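Local atomic coordinates of HTPA Reductase (Selaginella moellendorffii, PDB entry 5U5N), a protein that probably catalyses the NAD(P)H-dependent reduction of 4-hydroxy-tetrahydrodipicolinate to tetrahydrodipicolinate, a step in the diaminopimelate route to lysine. Residues A[149-154]-A[220-225]; A[10-15]-A[51-56]. All blocks are in the same frame, centred on the assembly; numbering follows the deposited sequence. Where two conformers were deposited one is given.

Going from the N terminus, contact 2 comes first: the turn 10-15, between strand 7-10 of the parallel sheet and helix 15-27, is met by residues 51-56 of the middle strand, 51-57, of a separate three-stranded sheet, which closes a loop of 35 intervening residues. Contact 1 opens only after that loop has ended. In it the connection 149-154, between helix 131-146 and strand 155-162, meets residues 220-225, at the end of strand 215-223, closing a loop of 65 intervening residues. The two loops therefore follow in series, neither nesting nor crossing. Contact 2 belongs to the cofactor-binding part and contact 1 to the C-terminal sheet; their centres lie about 48 Å apart, on opposite sides of the chain's centre.

Contact 1: A[149-154]-A[220-225]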
# COMPACT_ATOMS: atom_id res chain seq x y z
N GLY A 149 -5.69 -14.62 -0.56
CA GLY A 149 -6.14 -15.00 0.77
C GLY A 149 -5.37 -14.51 1.97
O GLY A 149 -5.63 -14.99 3.07
N ALA A 150 -4.46 -13.55 1.83
CA ALA A 150 -3.60 -13.13 2.97
C ALA A 150 -4.35 -12.64 4.20
O ALA A 150 -3.84 -12.78 5.33
CB ALA A 150 -2.55 -12.10 2.55
N PHE A 151 -5.54 -12.08 4.01
CA PHE A 151 -6.40 -11.65 5.12
C PHE A 151 -7.63 -12.55 5.29
O PHE A 151 -8.63 -12.17 5.90
CB PHE A 151 -6.81 -10.20 4.89
CG PHE A 151 -5.68 -9.22 4.97
CD1 PHE A 151 -4.79 -9.05 3.92
CD2 PHE A 151 -5.50 -8.46 6.11
CE1 PHE A 151 -3.75 -8.16 4.01
CE2 PHE A 151 -4.49 -7.53 6.20
CZ PHE A 151 -3.61 -7.39 5.15
N SER A 152 -7.54 -13.78 4.78
CA SER A 152 -8.63 -14.75 4.89
C SER A 152 -9.06 -14.86 6.35
O SER A 152 -8.23 -14.98 7.24
CB SER A 152 -8.13 -16.11 4.41
OG SER A 152 -9.18 -16.99 4.25
N GLY A 153 -10.36 -14.73 6.62
CA GLY A 153 -10.90 -14.74 7.99
C GLY A 153 -11.14 -13.36 8.58
O GLY A 153 -11.92 -13.23 9.52
N TYR A 154 -10.47 -12.34 8.07
CA TYR A 154 -10.59 -10.97 8.59
C TYR A 154 -11.94 -10.40 8.20
O TYR A 154 -12.57 -10.91 7.29
CB TYR A 154 -9.47 -10.06 8.08
CG TYR A 154 -8.16 -10.20 8.82
CD1 TYR A 154 -7.56 -11.45 9.03
CD2 TYR A 154 -7.49 -9.07 9.32
CE1 TYR A 154 -6.33 -11.56 9.73
CE2 TYR A 154 -6.29 -9.18 10.01
CZ TYR A 154 -5.71 -10.43 10.21
OH TYR A 154 -4.51 -10.53 10.90
N TYR A 220 -10.99 2.28 4.85
CA TYR A 220 -11.08 0.83 4.79
C TYR A 220 -10.51 0.27 6.11
O TYR A 220 -9.36 0.60 6.48
CB TYR A 220 -10.26 0.29 3.62
CG TYR A 220 -10.47 1.00 2.30
CD1 TYR A 220 -9.82 2.18 2.00
CD2 TYR A 220 -11.36 0.48 1.35
CE1 TYR A 220 -10.03 2.84 0.78
CE2 TYR A 220 -11.58 1.14 0.13
CZ TYR A 220 -10.91 2.30 -0.13
OH TYR A 220 -11.13 2.94 -1.31
N LYS A 221 -11.32 -0.50 6.84
CA LYS A 221 -10.85 -1.12 8.07
C LYS A 221 -10.91 -2.63 7.96
O LYS A 221 -11.92 -3.19 7.54
CB LYS A 221 -11.69 -0.72 9.26
CG LYS A 221 -12.07 0.73 9.29
CD LYS A 221 -12.78 1.02 10.60
CE LYS A 221 -13.35 2.44 10.66
NZ LYS A 221 -13.25 2.92 12.09
N ILE A 222 -9.83 -3.28 8.37
CA ILE A 222 -9.65 -4.71 8.24
C ILE A 222 -9.24 -5.25 9.61
O ILE A 222 -8.18 -4.86 10.15
CB ILE A 222 -8.58 -5.06 7.18
CG1 ILE A 222 -8.69 -4.20 5.92
CG2 ILE A 222 -8.71 -6.51 6.77
CD1 ILE A 222 -7.60 -4.46 4.90
N ILE A 223 -10.06 -6.14 10.18
CA ILE A 223 -9.92 -6.60 11.55
C ILE A 223 -9.85 -8.14 11.61
O ILE A 223 -10.64 -8.82 10.96
CB ILE A 223 -11.10 -6.11 12.42
CG1 ILE A 223 -11.22 -4.60 12.39
CG2 ILE A 223 -10.92 -6.56 13.89
CD1 ILE A 223 -12.62 -4.11 12.72
N SER A 224 -8.91 -8.67 12.40
CA SER A 224 -8.74 -10.13 12.54
C SER A 224 -9.93 -10.79 13.25
O SER A 224 -10.64 -10.12 13.99
CB SER A 224 -7.48 -10.44 13.33
OG SER A 224 -7.59 -9.86 14.63
N PRO A 225 -10.13 -12.13 13.06
CA PRO A 225 -11.20 -12.86 13.75
C PRO A 225 -11.26 -12.65 15.24
O PRO A 225 -12.34 -12.62 15.81
CB PRO A 225 -10.85 -14.32 13.48
CG PRO A 225 -10.22 -14.29 12.14
CD PRO A 225 -9.43 -13.01 12.10
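An aromatic ring packed on the backbone where a strand ends marks this contact at one end of the C-terminal mixed sheet, where the connection from helix 131-146 to strand 155-162 passes the end of strand 215-223. The ring is that of Tyr154, and CA of Ser224 sits 3.5 Å from its centroid, only 8° off the ring normal, a CH-pi contact over the middle of the face. The backbone N of Ser224 lies over the same face, 3.4 Å from Tyr154 CD2, while Ser224 CB reaches Tyr154 CZ at 3.6 Å. On the ring's opposite face, displaced toward the rim, stands CD2 of Phe151, whose own ring receives Tyr154 CD2 in its plane at the edge. Tyr154 is thus held between Ser224 and Phe151, which is likely to restrict tilting of the ring.

Ile222 completes the apolar cluster with one methyl: CG2, set opposite the backbone N, lies 3.8 Å from Phe151 CD2 and equally near Tyr154 CD2. At the outer end, Pro225 CD packs against Tyr154 CD1 at 3.9 Å, and the two side chains cross at about a right angle. Two overlapping beta turns bring the connection here: a type I turn from Gly149 to Ser152 and a type II turn from Phe151 to Tyr154, closed by Tyr154 N to Phe151 O at 2.9 Å. Gly153 takes phi 97°, where a CB would be jammed against the preceding carbonyl oxygen and tight against Pro225 CG.

Beyond the two segments, Phe231 meets Phe151 edge-to-face, Ser224 OG bonds to Asp226 and Val229 N, and Gln132 of the second subunit packs on Tyr154. The overlapping turns thus lead into strand 155-162 against its neighbour 215-223, in the C-terminal alpha/beta domain of the DapB family.

Contact 2: A[10-15]-A[51-56]; sequences NDCTGK and VEVDVR. With NAD (nicotinamide-adenine-dinucleotide), chain C.
An apolar contact beside a nucleotide site joins the turn after the first strand of the Rossmann-type domain to strand 51-57 of a separate small sheet. Thr13 CG2 meets Val55 CG2 at 4.0 Å; in the conformer given, one of two, Cys12 SG also faces the strand, 3.7 Å from Val55 CG2 and 3.8 Å from Val53 CG1. Thr13 turns its two branches to different tasks: with OG1 between backbone N and carbonyl carbon (chi1 67°), the hydroxyl donates to Asp11 OD1 at 2.6 Å and the methyl is left for Val55. Thr13 N also donates to OD1, from the same face but 61° out of the carboxylate plane, making an Asx turn. The other oxygen, OD2, accepts from NAD O3B at 2.9 Å and weakly from O2B, with Thr37 OG1 as a further partner. An asparagine here would probably leave either the ribose hydroxyls or the Thr13 donors without their acceptor, since its NH2 would replace one carboxylate oxygen. Lys15 N, starting helix 15-27, donates to NAD O2A at 2.9 Å. The chemistry is therefore divided: the turn meets the strand through methyl groups and, in one conformer, sulfur, while carboxylate and helix N terminus hold the adenosine ribose and its phosphate.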
# COMPACT_ATOMS: atom_id res chain seq x y z
N ASN A 10 -8.82 23.55 -22.47
CA ASN A 10 -10.23 23.66 -22.85
C ASN A 10 -11.04 22.91 -21.82
O ASN A 10 -10.92 21.68 -21.74
CB ASN A 10 -10.42 23.05 -24.24
CG ASN A 10 -9.48 23.67 -25.26
OD1 ASN A 10 -9.13 24.83 -25.14
ND2 ASN A 10 -9.09 22.92 -26.26
N ASP A 11 -11.84 23.56 -20.98
CA ASP A 11 -12.28 24.95 -21.01
C ASP A 11 -11.72 25.60 -19.76
O ASP A 11 -12.05 25.18 -18.67
CB ASP A 11 -13.82 24.92 -20.96
CG ASP A 11 -14.49 26.30 -20.90
OD1 ASP A 11 -13.82 27.36 -20.89
OD2 ASP A 11 -15.74 26.32 -20.86
N CYS A 12 -10.91 26.64 -19.90
CA CYS A 12 -10.35 27.29 -18.72
C CYS A 12 -11.39 28.03 -17.85
O CYS A 12 -11.05 28.45 -16.74
CB CYS A 12 -9.17 28.19 -19.08
SG CYS A 12 -9.64 29.72 -19.88
N THR A 13 -12.64 28.18 -18.33
CA THR A 13 -13.73 28.75 -17.54
C THR A 13 -14.56 27.75 -16.78
O THR A 13 -15.32 28.13 -15.93
CB THR A 13 -14.74 29.55 -18.45
OG1 THR A 13 -15.43 28.66 -19.34
CG2 THR A 13 -14.01 30.58 -19.24
N GLY A 14 -14.45 26.47 -17.12
CA GLY A 14 -15.04 25.41 -16.30
C GLY A 14 -14.32 25.28 -14.95
O GLY A 14 -13.25 25.84 -14.78
N LYS A 15 -14.90 24.56 -14.01
CA LYS A 15 -14.34 24.55 -12.64
C LYS A 15 -13.00 23.84 -12.56
O LYS A 15 -12.07 24.39 -12.00
CB LYS A 15 -15.30 23.92 -11.64
CG LYS A 15 -16.70 24.48 -11.70
CD LYS A 15 -17.23 24.85 -10.35
CE LYS A 15 -18.73 24.91 -10.43
NZ LYS A 15 -19.29 23.53 -10.27
N VAL A 51 -1.82 35.66 -16.58
CA VAL A 51 -1.95 35.37 -18.02
C VAL A 51 -3.40 35.60 -18.43
O VAL A 51 -4.32 35.05 -17.84
CB VAL A 51 -1.53 33.93 -18.35
CG1 VAL A 51 -1.73 33.61 -19.84
CG2 VAL A 51 -0.08 33.70 -17.91
N GLU A 52 -3.58 36.44 -19.44
CA GLU A 52 -4.89 36.79 -19.94
C GLU A 52 -5.22 35.79 -21.04
O GLU A 52 -4.49 35.70 -22.00
CB GLU A 52 -4.84 38.22 -20.46
CG GLU A 52 -6.20 38.75 -20.92
CD GLU A 52 -6.09 40.00 -21.77
OE1 GLU A 52 -5.56 41.02 -21.24
OE2 GLU A 52 -6.53 39.93 -22.96
N VAL A 53 -6.29 35.01 -20.86
CA VAL A 53 -6.68 34.00 -21.85
C VAL A 53 -7.90 34.48 -22.65
O VAL A 53 -8.93 34.81 -22.07
CB VAL A 53 -7.01 32.63 -21.21
CG1 VAL A 53 -7.39 31.59 -22.26
CG2 VAL A 53 -5.81 32.11 -20.40
N ASP A 54 -7.74 34.49 -23.96
CA ASP A 54 -8.80 34.76 -24.92
C ASP A 54 -9.67 33.49 -25.08
O ASP A 54 -9.28 32.54 -25.73
CB ASP A 54 -8.13 35.14 -26.24
CG ASP A 54 -9.07 35.67 -27.28
OD1 ASP A 54 -10.28 35.86 -27.00
OD2 ASP A 54 -8.59 35.93 -28.41
N VAL A 55 -10.84 33.49 -24.44
CA VAL A 55 -11.75 32.36 -24.50
C VAL A 55 -12.69 32.53 -25.73
O VAL A 55 -13.38 33.55 -25.87
CB VAL A 55 -12.52 32.23 -23.18
CG1 VAL A 55 -13.52 31.08 -23.24
CG2 VAL A 55 -11.53 32.05 -22.01
N ARG A 56 -12.68 31.54 -26.61
CA ARG A 56 -13.34 31.63 -27.89
C ARG A 56 -14.44 30.57 -27.92
O ARG A 56 -14.35 29.54 -27.25
CB ARG A 56 -12.33 31.39 -29.02
CG ARG A 56 -11.11 32.30 -28.96
CD ARG A 56 -11.37 33.68 -29.56
NE ARG A 56 -11.31 33.64 -31.03
CZ ARG A 56 -10.18 33.70 -31.77
NH1 ARG A 56 -8.98 33.86 -31.21
NH2 ARG A 56 -10.26 33.58 -33.08
PA NAD C . -17.93 22.52 -15.60
O1A NAD C . -19.40 22.32 -15.91
O2A NAD C . -17.48 23.41 -14.46
O5B NAD C . -17.16 23.02 -16.89
C5B NAD C . -17.13 22.29 -18.11
C4B NAD C . -16.96 23.33 -19.21
O4B NAD C . -16.81 22.71 -20.49
C3B NAD C . -18.13 24.30 -19.30
O3B NAD C . -17.71 25.60 -18.83
C2B NAD C . -18.56 24.26 -20.78
O2B NAD C . -18.95 25.56 -21.28
C1B NAD C . -17.34 23.62 -21.47
N9A NAD C . -17.55 22.90 -22.75
C8A NAD C . -18.60 22.13 -23.10
N7A NAD C . -18.43 21.63 -24.35
C5A NAD C . -17.25 22.07 -24.82
C6A NAD C . -16.47 21.93 -26.07
N6A NAD C . -16.94 21.18 -27.09
N1A NAD C . -15.28 22.55 -26.16
C2A NAD C . -14.79 23.31 -25.16
N3A NAD C . -15.45 23.49 -23.99
C4A NAD C . -16.66 22.90 -23.76
O3 NAD C . -17.30 21.04 -15.45
PN NAD C . -16.08 20.67 -14.44
O1N NAD C . -16.66 20.81 -13.04
O2N NAD C . -14.85 21.45 -14.83
O5D NAD C . -15.84 19.14 -14.88
C5D NAD C . -15.48 18.85 -16.23
C4D NAD C . -15.37 17.36 -16.51
O4D NAD C . -14.20 16.84 -15.87
C3D NAD C . -16.56 16.53 -16.01
O3D NAD C . -16.94 15.53 -16.96
C2D NAD C . -16.03 15.89 -14.74
O2D NAD C . -16.62 14.61 -14.46
C1D NAD C . -14.56 15.71 -15.06
N1N NAD C . -13.66 15.54 -13.90
C2N NAD C . -12.72 14.58 -14.03
C3N NAD C . -11.80 14.32 -13.02
C7N NAD C . -10.76 13.22 -13.19
O7N NAD C . -10.32 12.68 -12.19
N7N NAD C . -10.34 12.82 -14.40
C4N NAD C . -11.87 15.08 -11.85
C5N NAD C . -12.85 16.07 -11.73
C6N NAD C . -13.74 16.28 -12.78